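PDB 6V72: beta-lactamase II from Erythrobacter litoralis, which probably hydrolyses the amide bond of beta-lactam antibiotics as a zinc-dependent class B metallo-beta-lactamase. Local coordinates for residues Ile20-Ser28 against Gln73-Val84; Trp35-Leu43 against Leu64-Gln73. All blocks are in the same frame, centred on the assembly; numbering follows the deposited sequence.

Contact 1 (Ile20-Ser28 against Gln73-Val84); sequences IRFGEVSFS and QTEQIVAWASMV. With CA (calcium ion), chain C; FMT (formic acid), chain H.
Phe22, on the edge strand of the large sheet, takes Trp80 CD1 over one face of its ring, toward the rim. Its CG is anti to the backbone N (chi1 -175°), which swings the ring out to the helix. Phe22 CG lies 3.4 Å from Trp80 CD1. The two planes are inclined by 52°, so this is neither a stack nor a T-shaped pair. Trp80 was modelled in two conformers, and its ring geometry here holds for one of them. The rim of the Phe22 ring meets other helix atoms. Its CE2 lies 3.3 Å from the carbonyl O of Gln76, and its CZ lies 3.5 Å from CE of selenomethionine Met83.

Gly23 and Glu24 are the central residues of a type II' turn from Phe22 to Val25. This turn joins strands 20-22 and 25-28 as a beta-hairpin, which lies against helix 73-84. The fold is the alpha-beta/beta-alpha sandwich of metallo-beta-lactamases, and here a helix packs on one of its sheets. The extended side chain of Gln76 ties down the turn: the backbone N of Glu24 donates to Gln76 OE1 at 2.9 Å. The Glu24 carboxylate accepts a second bond, from Gln73 NE2 to Glu24 OE2 at 3.2 Å. This donor comes from above the carboxylate plane. In the same helical turn Glu75 OE1 binds a calcium ion at 2.4 Å, together with Glu72.

Val25 is buried. Its CG2 sits 4.1 Å from Ile77 CG1, and its CG1 lies over one face of the Phe27 ring. Trp80 also has Trp35 as an edge-to-face partner. The opposite face of Phe27 stacks on the six-membered ring of Trp80, with ring centroids 3.7 Å apart and planes 13° apart.

Contact 2 (Trp35-Leu43 against Leu64-Gln73); sequences WMHTTYLDL and LVDTAWTDEQ. With CA (calcium ion), chain C; FMT (formic acid), chain J.
His37 projects from strand 35-41 onto the end of strand 64-65 and the loop that follows. This is a strand-loop-helix connection of the alpha-beta/beta-alpha fold, beside the zinc site. The side chains of Trp69 and Asp66 lie about 4 Å from those of His226 and His96, zinc ligands in a structure of this protein; no zinc is bound here. His37 CG sits between the backbone N and the carbonyl carbon (chi1 60°), which turns the ring toward the loop. Its NE2 donates to Val65 O at 3.2 Å, from above the carbonyl plane, and more weakly to Asp66 O. The Asp66 carboxylate bonds to Thr95.

Thr39 OG1 has the equivalent rotamer (chi1 51°). It faces Ala68 CB and accepts a weak bond from Trp69 N. Thr39 and Gln73 come from opposite directions, with Thr39 CB 3.4 Å from Gln73 OE1 and Thr39 CG2 against CB and CD of Gln73. Gln73 NE2 bonds weakly to Tyr40 O. Thr70 is the N-cap: its OG1 accepts from Gln73 N at 3.1 Å, and Thr70 N bonds weakly to Gln73 OE1, completing a capping box.

Trp69 NE1 bonds to Ile49 O and only weakly to Thr39 O. Leu41 crosses Trp69 at about a right angle. Its CD2 is near CE3 and CZ3, and its CB stands 3.5 Å from the five-membered ring centroid, 4° off the normal, a CH-pi contact.

Contacts 1 and 2 both use helix 71-84 and the same large sheet, in which strands 25-29 and 34-41 are neighbours. Contact 2 is nested within the chain loop closed by contact 1, and their centres are about 9 Å apart. Contact 2 is buried, while contact 1 is partly buried and runs out to the exposed hairpin turn. Contact 1 is dominated by aromatic rings, with two polar bonds at the turn. Contact 2 depends more on bonds to backbone carbonyls, several of them weak. Gln73 belongs to both: its NE2 reaches Glu24 in contact 1 and, weakly, Tyr40 O in contact 2. Ile77 packs on His37 between them. Glu75 of contact 1 and Glu72 of contact 2 bind one calcium ion.

Contact 1 (Ile20-Ser28 against Gln73-Val84)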
loop_
_atom_site.group_PDB
_atom_site.type_symbol
_atom_site.label_atom_id
_atom_site.label_comp_id
_atom_site.label_asym_id
_atom_site.label_seq_id
_atom_site.Cartn_x
_atom_site.Cartn_y
_atom_site.Cartn_z
ATOM N N ILE A 20 -6.956 20.648 -21.166
ATOM C CA ILE A 20 -6.456 22.002 -21.360
ATOM C C ILE A 20 -5.302 22.194 -20.394
ATOM O O ILE A 20 -5.429 21.885 -19.205
ATOM C CB ILE A 20 -7.559 23.033 -21.095
ATOM C CG1 ILE A 20 -8.706 22.811 -22.075
ATOM C CG2 ILE A 20 -7.000 24.441 -21.203
ATOM C CD1 ILE A 20 -9.905 23.620 -21.761
ATOM N N ARG A 21 -4.185 22.700 -20.890
ATOM C CA ARG A 21 -2.963 22.823 -20.112
ATOM C C ARG A 21 -2.749 24.285 -19.740
ATOM O O ARG A 21 -2.888 25.171 -20.588
ATOM C CB ARG A 21 -1.781 22.266 -20.911
ATOM C CG ARG A 21 -0.514 22.034 -20.123
ATOM C CD ARG A 21 -0.680 20.882 -19.136
ATOM N NE ARG A 21 -1.036 19.612 -19.776
ATOM C CZ ARG A 21 -0.154 18.740 -20.269
ATOM N NH1 ARG A 21 1.146 19.005 -20.219
ATOM N NH2 ARG A 21 -0.569 17.605 -20.817
ATOM N N PHE A 22 -2.420 24.535 -18.477
ATOM C CA PHE A 22 -2.076 25.871 -17.997
ATOM C C PHE A 22 -0.892 25.698 -17.061
ATOM O O PHE A 22 -1.055 25.163 -15.963
ATOM C CB PHE A 22 -3.256 26.525 -17.278
ATOM C CG PHE A 22 -3.015 27.948 -16.861
ATOM C CD1 PHE A 22 -2.943 28.954 -17.801
ATOM C CD2 PHE A 22 -2.889 28.281 -15.527
ATOM C CE1 PHE A 22 -2.736 30.276 -17.413
ATOM C CE2 PHE A 22 -2.683 29.593 -15.136
ATOM C CZ PHE A 22 -2.609 30.597 -16.084
ATOM N N GLY A 23 0.292 26.128 -17.489
ATOM C CA GLY A 23 1.498 25.791 -16.746
ATOM C C GLY A 23 1.627 24.283 -16.577
ATOM O O GLY A 23 1.530 23.512 -17.544
ATOM N N GLU A 24 1.830 23.850 -15.334
ATOM C CA GLU A 24 1.925 22.431 -15.000
ATOM C C GLU A 24 0.571 21.788 -14.723
ATOM O O GLU A 24 0.526 20.612 -14.341
ATOM C CB GLU A 24 2.818 22.229 -13.769
ATOM C CG GLU A 24 4.263 22.682 -13.909
ATOM C CD GLU A 24 4.928 22.864 -12.545
ATOM O OE1 GLU A 24 5.360 23.997 -12.235
ATOM O OE2 GLU A 24 4.999 21.882 -11.768
ATOM N N VAL A 25 -0.528 22.524 -14.854
ATOM C CA VAL A 25 -1.843 22.009 -14.475
ATOM C C VAL A 25 -2.580 21.545 -15.716
ATOM O O VAL A 25 -2.585 22.227 -16.749
ATOM C CB VAL A 25 -2.675 23.067 -13.732
ATOM C CG1 VAL A 25 -3.993 22.441 -13.207
ATOM C CG2 VAL A 25 -1.865 23.685 -12.619
ATOM N N SER A 26 -3.206 20.383 -15.618
ATOM C CA SER A 26 -4.097 19.883 -16.658
ATOM C C SER A 26 -5.536 20.075 -16.192
ATOM O O SER A 26 -5.910 19.588 -15.121
ATOM C CB SER A 26 -3.822 18.404 -16.927
ATOM O OG SER A 26 -2.540 18.224 -17.506
ATOM N N PHE A 27 -6.346 20.762 -16.984
ATOM C CA PHE A 27 -7.744 20.990 -16.635
ATOM C C PHE A 27 -8.655 20.181 -17.545
ATOM O O PHE A 27 -8.453 20.139 -18.764
ATOM C CB PHE A 27 -8.115 22.470 -16.747
ATOM C CG PHE A 27 -7.560 23.322 -15.648
ATOM C CD1 PHE A 27 -8.144 23.324 -14.381
ATOM C CD2 PHE A 27 -6.463 24.141 -15.884
ATOM C CE1 PHE A 27 -7.627 24.120 -13.367
ATOM C CE2 PHE A 27 -5.951 24.937 -14.885
ATOM C CZ PHE A 27 -6.539 24.936 -13.624
ATOM N N SER A 28 -9.682 19.569 -16.968
ATOM C CA SER A 28 -10.696 18.922 -17.788
ATOM C C SER A 28 -12.063 19.221 -17.202
ATOM O O SER A 28 -12.211 19.405 -15.996
ATOM C CB SER A 28 -10.483 17.413 -17.911
ATOM O OG SER A 28 -10.284 16.811 -16.655
ATOM N N GLN A 73 2.137 24.900 -8.244
ATOM C CA GLN A 73 1.003 24.433 -9.025
ATOM C C GLN A 73 -0.294 25.020 -8.491
ATOM O O GLN A 73 -1.207 25.340 -9.265
ATOM C CB GLN A 73 0.937 22.906 -9.002
ATOM C CG GLN A 73 2.030 22.204 -9.790
ATOM C CD GLN A 73 2.203 20.763 -9.336
ATOM O OE1 GLN A 73 1.617 20.338 -8.338
ATOM N NE2 GLN A 73 2.994 19.997 -10.080
ATOM N N THR A 74 -0.414 25.112 -7.168
ATOM C CA THR A 74 -1.637 25.653 -6.597
ATOM C C THR A 74 -1.806 27.112 -7.005
ATOM O O THR A 74 -2.915 27.554 -7.329
ATOM C CB THR A 74 -1.612 25.482 -5.077
ATOM O OG1 THR A 74 -1.518 24.077 -4.786
ATOM C CG2 THR A 74 -2.884 26.005 -4.443
ATOM N N GLU A 75 -0.700 27.855 -7.057
ATOM C CA GLU A 75 -0.753 29.230 -7.551
ATOM C C GLU A 75 -1.273 29.273 -8.986
ATOM O O GLU A 75 -2.014 30.197 -9.366
ATOM C CB GLU A 75 0.648 29.870 -7.464
ATOM C CG GLU A 75 1.106 30.146 -6.048
ATOM C CD GLU A 75 2.618 30.360 -5.922
ATOM O OE1 GLU A 75 3.322 30.416 -6.948
ATOM O OE2 GLU A 75 3.110 30.438 -4.786
ATOM N N GLN A 76 -0.910 28.278 -9.801
ATOM C CA GLN A 76 -1.392 28.271 -11.179
ATOM C C GLN A 76 -2.890 28.021 -11.248
ATOM O O GLN A 76 -3.573 28.608 -12.090
ATOM C CB GLN A 76 -0.619 27.248 -12.009
ATOM C CG GLN A 76 0.815 27.710 -12.219
ATOM C CD GLN A 76 1.668 26.756 -13.023
ATOM O OE1 GLN A 76 1.398 25.562 -13.091
ATOM N NE2 GLN A 76 2.730 27.297 -13.641
ATOM N N ILE A 77 -3.433 27.162 -10.369
ATOM C CA ILE A 77 -4.883 26.971 -10.347
ATOM C C ILE A 77 -5.580 28.274 -9.997
ATOM O O ILE A 77 -6.568 28.663 -10.631
ATOM C CB ILE A 77 -5.274 25.853 -9.361
ATOM C CG1 ILE A 77 -4.652 24.527 -9.761
ATOM C CG2 ILE A 77 -6.787 25.692 -9.318
ATOM C CD1 ILE A 77 -4.759 23.462 -8.656
ATOM N N VAL A 78 -5.067 28.975 -8.978
ATOM C CA VAL A 78 -5.659 30.240 -8.563
ATOM C C VAL A 78 -5.599 31.249 -9.703
ATOM O O VAL A 78 -6.552 32.002 -9.944
ATOM C CB VAL A 78 -4.948 30.744 -7.289
ATOM C CG1 VAL A 78 -5.402 32.158 -6.927
ATOM C CG2 VAL A 78 -5.234 29.779 -6.115
ATOM N N ALA A 79 -4.479 31.270 -10.430
ATOM C CA ALA A 79 -4.340 32.208 -11.544
ATOM C C ALA A 79 -5.268 31.849 -12.695
ATOM O O ALA A 79 -5.790 32.735 -13.369
ATOM C CB ALA A 79 -2.887 32.250 -12.021
ATOM N N TRP A 80 -5.477 30.560 -12.952
ATOM C CA TRP A 80 -6.401 30.181 -14.011
ATOM C C TRP A 80 -7.813 30.661 -13.697
ATOM O O TRP A 80 -8.516 31.176 -14.576
ATOM C CB TRP A 80 -6.367 28.667 -14.204
ATOM C CG TRP A 80 -6.904 28.199 -15.531
ATOM C CD1 TRP A 80 -6.352 28.394 -16.766
ATOM C CD2 TRP A 80 -8.100 27.443 -15.741
ATOM N NE1 TRP A 80 -7.134 27.805 -17.730
ATOM C CE2 TRP A 80 -8.211 27.212 -17.129
ATOM C CE3 TRP A 80 -9.084 26.930 -14.888
ATOM C CZ2 TRP A 80 -9.268 26.495 -17.686
ATOM C CZ3 TRP A 80 -10.132 26.216 -15.440
ATOM C CH2 TRP A 80 -10.215 26.002 -16.824
ATOM N N ALA A 81 -8.238 30.536 -12.436
ATOM C CA ALA A 81 -9.566 31.005 -12.070
ATOM C C ALA A 81 -9.675 32.512 -12.215
ATOM O O ALA A 81 -10.675 33.018 -12.729
ATOM C CB ALA A 81 -9.896 30.591 -10.633
ATOM N N SER A 82 -8.655 33.243 -11.769
ATOM C CA SER A 82 -8.721 34.699 -11.793
ATOM C C SER A 82 -8.500 35.243 -13.197
ATOM O O SER A 82 -9.268 36.089 -13.677
ATOM C CB SER A 82 -7.685 35.278 -10.835
ATOM O OG SER A 82 -7.744 36.690 -10.823
HETATM N N MSE A 83 -7.457 34.776 -13.867
HETATM C CA MSE A 83 -7.081 35.354 -15.153
HETATM C C MSE A 83 -7.891 34.840 -16.312
HETATM O O MSE A 83 -8.292 35.614 -17.190
HETATM C CB MSE A 83 -5.613 35.114 -15.473
HETATM C CG MSE A 83 -5.199 35.955 -16.660
HETATM SE SE MSE A 83 -3.411 35.632 -17.307
HETATM C CE MSE A 83 -3.340 33.727 -17.413
ATOM N N VAL A 84 -8.108 33.531 -16.350
ATOM C CA VAL A 84 -8.740 32.924 -17.512
ATOM C C VAL A 84 -10.250 32.899 -17.319
ATOM O O VAL A 84 -10.992 33.501 -18.102
ATOM C CB VAL A 84 -8.172 31.520 -17.780
ATOM C CG1 VAL A 84 -8.895 30.878 -18.936
ATOM C CG2 VAL A 84 -6.679 31.611 -18.072
HETATM CA CA CA C . 4.511 30.975 -8.918
HETATM C C FMT H . -5.741 38.247 -13.729
HETATM O O1 FMT H . -4.755 38.269 -14.463
HETATM O O2 FMT H . -5.781 37.663 -12.648
HETATM O O HOH W 1 3.058 29.413 -9.985
HETATM O O HOH W 2 3.049 32.782 -8.974
#

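Contact 2 (Trp35-Leu43 against Leu64-Gln73)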
loop_
_atom_site.group_PDB
_atom_site.type_symbol
_atom_site.label_atom_id
_atom_site.label_comp_id
_atom_site.label_asym_id
_atom_site.label_seq_id
_atom_site.Cartn_x
_atom_site.Cartn_y
_atom_site.Cartn_z
ATOM N N TRP A 35 -14.697 22.006 -13.186
ATOM C CA TRP A 35 -13.381 21.676 -13.699
ATOM C C TRP A 35 -12.699 20.692 -12.766
ATOM O O TRP A 35 -12.785 20.816 -11.537
ATOM C CB TRP A 35 -12.522 22.925 -13.838
ATOM C CG TRP A 35 -13.020 23.812 -14.925
ATOM C CD1 TRP A 35 -13.843 24.890 -14.786
ATOM C CD2 TRP A 35 -12.777 23.663 -16.327
ATOM N NE1 TRP A 35 -14.103 25.436 -16.013
ATOM C CE2 TRP A 35 -13.459 24.706 -16.978
ATOM C CE3 TRP A 35 -12.021 22.767 -17.092
ATOM C CZ2 TRP A 35 -13.419 24.878 -18.367
ATOM C CZ3 TRP A 35 -11.989 22.934 -18.479
ATOM C CH2 TRP A 35 -12.688 23.980 -19.096
HETATM N N MSE A 36 -12.011 19.725 -13.352
HETATM C CA MSE A 36 -11.056 18.934 -12.582
HETATM C C MSE A 36 -9.659 19.438 -12.853
HETATM O O MSE A 36 -9.297 19.680 -14.009
HETATM C CB MSE A 36 -11.188 17.448 -12.888
HETATM C CG MSE A 36 -10.350 16.601 -11.941
HETATM SE SE MSE A 36 -10.568 14.697 -12.364
HETATM C CE MSE A 36 -12.019 14.542 -11.180
ATOM N N HIS A 37 -8.903 19.717 -11.791
ATOM C CA HIS A 37 -7.496 20.044 -11.952
ATOM C C HIS A 37 -6.661 18.813 -11.649
ATOM O O HIS A 37 -6.918 18.095 -10.675
ATOM C CB HIS A 37 -7.056 21.246 -11.088
ATOM C CG HIS A 37 -7.220 21.093 -9.594
ATOM N ND1 HIS A 37 -6.284 20.460 -8.799
ATOM C CD2 HIS A 37 -8.153 21.597 -8.746
ATOM C CE1 HIS A 37 -6.668 20.524 -7.535
ATOM N NE2 HIS A 37 -7.793 21.219 -7.475
ATOM N N THR A 38 -5.655 18.577 -12.484
ATOM C CA THR A 38 -4.738 17.460 -12.302
ATOM C C THR A 38 -3.312 17.971 -12.366
ATOM O O THR A 38 -2.953 18.718 -13.288
ATOM C CB THR A 38 -4.953 16.378 -13.366
ATOM O OG1 THR A 38 -6.304 15.921 -13.289
ATOM C CG2 THR A 38 -4.003 15.180 -13.157
ATOM N N THR A 39 -2.501 17.549 -11.403
ATOM C CA THR A 39 -1.078 17.828 -11.410
ATOM C C THR A 39 -0.315 16.548 -11.110
ATOM O O THR A 39 -0.871 15.565 -10.613
ATOM C CB THR A 39 -0.710 18.911 -10.394
ATOM O OG1 THR A 39 -1.262 18.583 -9.106
ATOM C CG2 THR A 39 -1.193 20.298 -10.860
ATOM N N TYR A 40 0.976 16.569 -11.396
ATOM C CA TYR A 40 1.769 15.351 -11.328
ATOM C C TYR A 40 2.992 15.555 -10.455
ATOM O O TYR A 40 3.573 16.646 -10.381
ATOM C CB TYR A 40 2.219 14.868 -12.724
ATOM C CG TYR A 40 1.050 14.521 -13.601
ATOM C CD1 TYR A 40 0.420 15.496 -14.374
ATOM C CD2 TYR A 40 0.533 13.230 -13.627
ATOM C CE1 TYR A 40 -0.669 15.185 -15.163
ATOM C CE2 TYR A 40 -0.557 12.908 -14.418
ATOM C CZ TYR A 40 -1.154 13.890 -15.183
ATOM O OH TYR A 40 -2.242 13.587 -15.975
ATOM N N LEU A 41 3.377 14.475 -9.797
ATOM C CA LEU A 41 4.578 14.471 -8.992
ATOM C C LEU A 41 5.388 13.248 -9.373
ATOM O O LEU A 41 4.840 12.148 -9.479
ATOM C CB LEU A 41 4.215 14.458 -7.511
ATOM C CG LEU A 41 5.419 14.425 -6.596
ATOM C CD1 LEU A 41 5.947 15.843 -6.509
ATOM C CD2 LEU A 41 4.979 13.951 -5.242
ATOM N N ASP A 42 6.682 13.445 -9.588
ATOM C CA ASP A 42 7.621 12.362 -9.852
ATOM C C ASP A 42 8.857 12.599 -8.977
ATOM O O ASP A 42 9.929 12.936 -9.479
ATOM C CB ASP A 42 7.984 12.305 -11.334
ATOM C CG ASP A 42 8.690 11.025 -11.708
ATOM O OD1 ASP A 42 8.899 10.793 -12.921
ATOM O OD2 ASP A 42 9.018 10.242 -10.794
ATOM N N LEU A 43 8.697 12.429 -7.659
ATOM C CA LEU A 43 9.743 12.868 -6.733
ATOM C C LEU A 43 10.963 11.952 -6.771
ATOM O O LEU A 43 12.102 12.433 -6.768
ATOM C CB LEU A 43 9.197 12.962 -5.306
ATOM C CG LEU A 43 8.625 14.324 -4.901
ATOM C CD1 LEU A 43 8.429 14.442 -3.392
ATOM C CD2 LEU A 43 9.482 15.470 -5.443
ATOM N N LEU A 64 -12.654 25.945 -4.668
ATOM C CA LEU A 64 -11.578 24.989 -4.912
ATOM C C LEU A 64 -11.738 23.780 -3.997
ATOM O O LEU A 64 -11.954 23.939 -2.791
ATOM C CB LEU A 64 -10.221 25.652 -4.668
ATOM C CG LEU A 64 -8.962 24.794 -4.884
ATOM C CD1 LEU A 64 -8.846 24.362 -6.311
ATOM C CD2 LEU A 64 -7.733 25.567 -4.432
ATOM N N VAL A 65 -11.649 22.578 -4.571
ATOM C CA VAL A 65 -11.563 21.347 -3.786
ATOM C C VAL A 65 -10.152 20.813 -3.957
ATOM O O VAL A 65 -9.773 20.411 -5.061
ATOM C CB VAL A 65 -12.591 20.296 -4.221
ATOM C CG1 VAL A 65 -12.379 19.013 -3.375
ATOM C CG2 VAL A 65 -14.015 20.847 -4.102
ATOM N N ASP A 66 -9.388 20.820 -2.861
ATOM C CA ASP A 66 -8.014 20.325 -2.734
ATOM C C ASP A 66 -6.987 21.174 -3.479
ATOM O O ASP A 66 -7.272 21.795 -4.515
ATOM C CB ASP A 66 -7.917 18.849 -3.147
ATOM C CG ASP A 66 -8.437 17.929 -2.048
ATOM O OD1 ASP A 66 -8.328 18.329 -0.866
ATOM O OD2 ASP A 66 -8.950 16.828 -2.338
ATOM N N THR A 67 -5.786 21.222 -2.924
ATOM C CA THR A 67 -4.682 21.886 -3.587
ATOM C C THR A 67 -4.034 20.935 -4.595
ATOM O O THR A 67 -4.366 19.746 -4.677
ATOM C CB THR A 67 -3.648 22.359 -2.568
ATOM O OG1 THR A 67 -3.009 21.227 -1.975
ATOM C CG2 THR A 67 -4.286 23.233 -1.472
ATOM N N ALA A 68 -3.110 21.474 -5.384
ATOM C CA ALA A 68 -2.241 20.639 -6.201
ATOM C C ALA A 68 -1.123 20.064 -5.341
ATOM O O ALA A 68 -1.071 20.284 -4.132
ATOM C CB ALA A 68 -1.672 21.448 -7.361
ATOM N N TRP A 69 -0.209 19.315 -5.971
ATOM C CA TRP A 69 0.910 18.750 -5.225
ATOM C C TRP A 69 1.764 19.838 -4.590
ATOM O O TRP A 69 2.295 19.655 -3.489
ATOM C CB TRP A 69 1.798 17.906 -6.132
ATOM C CG TRP A 69 1.292 16.543 -6.528
ATOM C CD1 TRP A 69 0.898 16.154 -7.774
ATOM C CD2 TRP A 69 1.217 15.368 -5.705
ATOM N NE1 TRP A 69 0.561 14.828 -7.780
ATOM C CE2 TRP A 69 0.746 14.316 -6.525
ATOM C CE3 TRP A 69 1.489 15.104 -4.362
ATOM C CZ2 TRP A 69 0.536 13.028 -6.041
ATOM C CZ3 TRP A 69 1.290 13.817 -3.889
ATOM C CH2 TRP A 69 0.810 12.806 -4.723
ATOM N N THR A 70 1.947 20.967 -5.278
ATOM C CA THR A 70 2.918 21.959 -4.827
ATOM C C THR A 70 2.273 23.333 -4.723
ATOM O O THR A 70 1.204 23.584 -5.291
ATOM C CB THR A 70 4.133 22.053 -5.759
ATOM O OG1 THR A 70 3.740 22.611 -7.013
ATOM C CG2 THR A 70 4.741 20.681 -5.991
ATOM N N ASP A 71 2.955 24.217 -3.984
ATOM C CA ASP A 71 2.583 25.631 -3.940
ATOM C C ASP A 71 2.561 26.251 -5.329
ATOM O O ASP A 71 1.609 26.959 -5.681
ATOM C CB ASP A 71 3.529 26.416 -3.023
ATOM C CG ASP A 71 5.019 25.999 -3.141
ATOM O OD1 ASP A 71 5.477 25.397 -4.154
ATOM O OD2 ASP A 71 5.751 26.305 -2.175
ATOM N N GLU A 72 3.599 26.005 -6.135
ATOM C CA GLU A 72 3.651 26.634 -7.454
ATOM C C GLU A 72 2.488 26.180 -8.328
ATOM O O GLU A 72 1.899 26.976 -9.072
ATOM C CB GLU A 72 4.978 26.318 -8.148
ATOM C CG GLU A 72 6.173 26.901 -7.448
ATOM C CD GLU A 72 6.040 28.400 -7.289
ATOM O OE1 GLU A 72 5.847 29.093 -8.318
ATOM O OE2 GLU A 72 6.081 28.870 -6.136
ATOM N N GLN A 73 2.137 24.900 -8.244
ATOM C CA GLN A 73 1.003 24.433 -9.025
ATOM C C GLN A 73 -0.294 25.020 -8.491
ATOM O O GLN A 73 -1.207 25.340 -9.265
ATOM C CB GLN A 73 0.937 22.906 -9.002
ATOM C CG GLN A 73 2.030 22.204 -9.790
ATOM C CD GLN A 73 2.203 20.763 -9.336
ATOM O OE1 GLN A 73 1.617 20.338 -8.338
ATOM N NE2 GLN A 73 2.994 19.997 -10.080
HETATM CA CA CA C . 4.511 30.975 -8.918
HETATM C C FMT J . -6.510 11.532 -13.617
HETATM O O1 FMT J . -6.059 11.130 -12.551
HETATM O O2 FMT J . -6.631 12.715 -13.922
HETATM O O HOH W 1 3.058 29.413 -9.985
HETATM O O HOH W 2 3.049 32.782 -8.974
#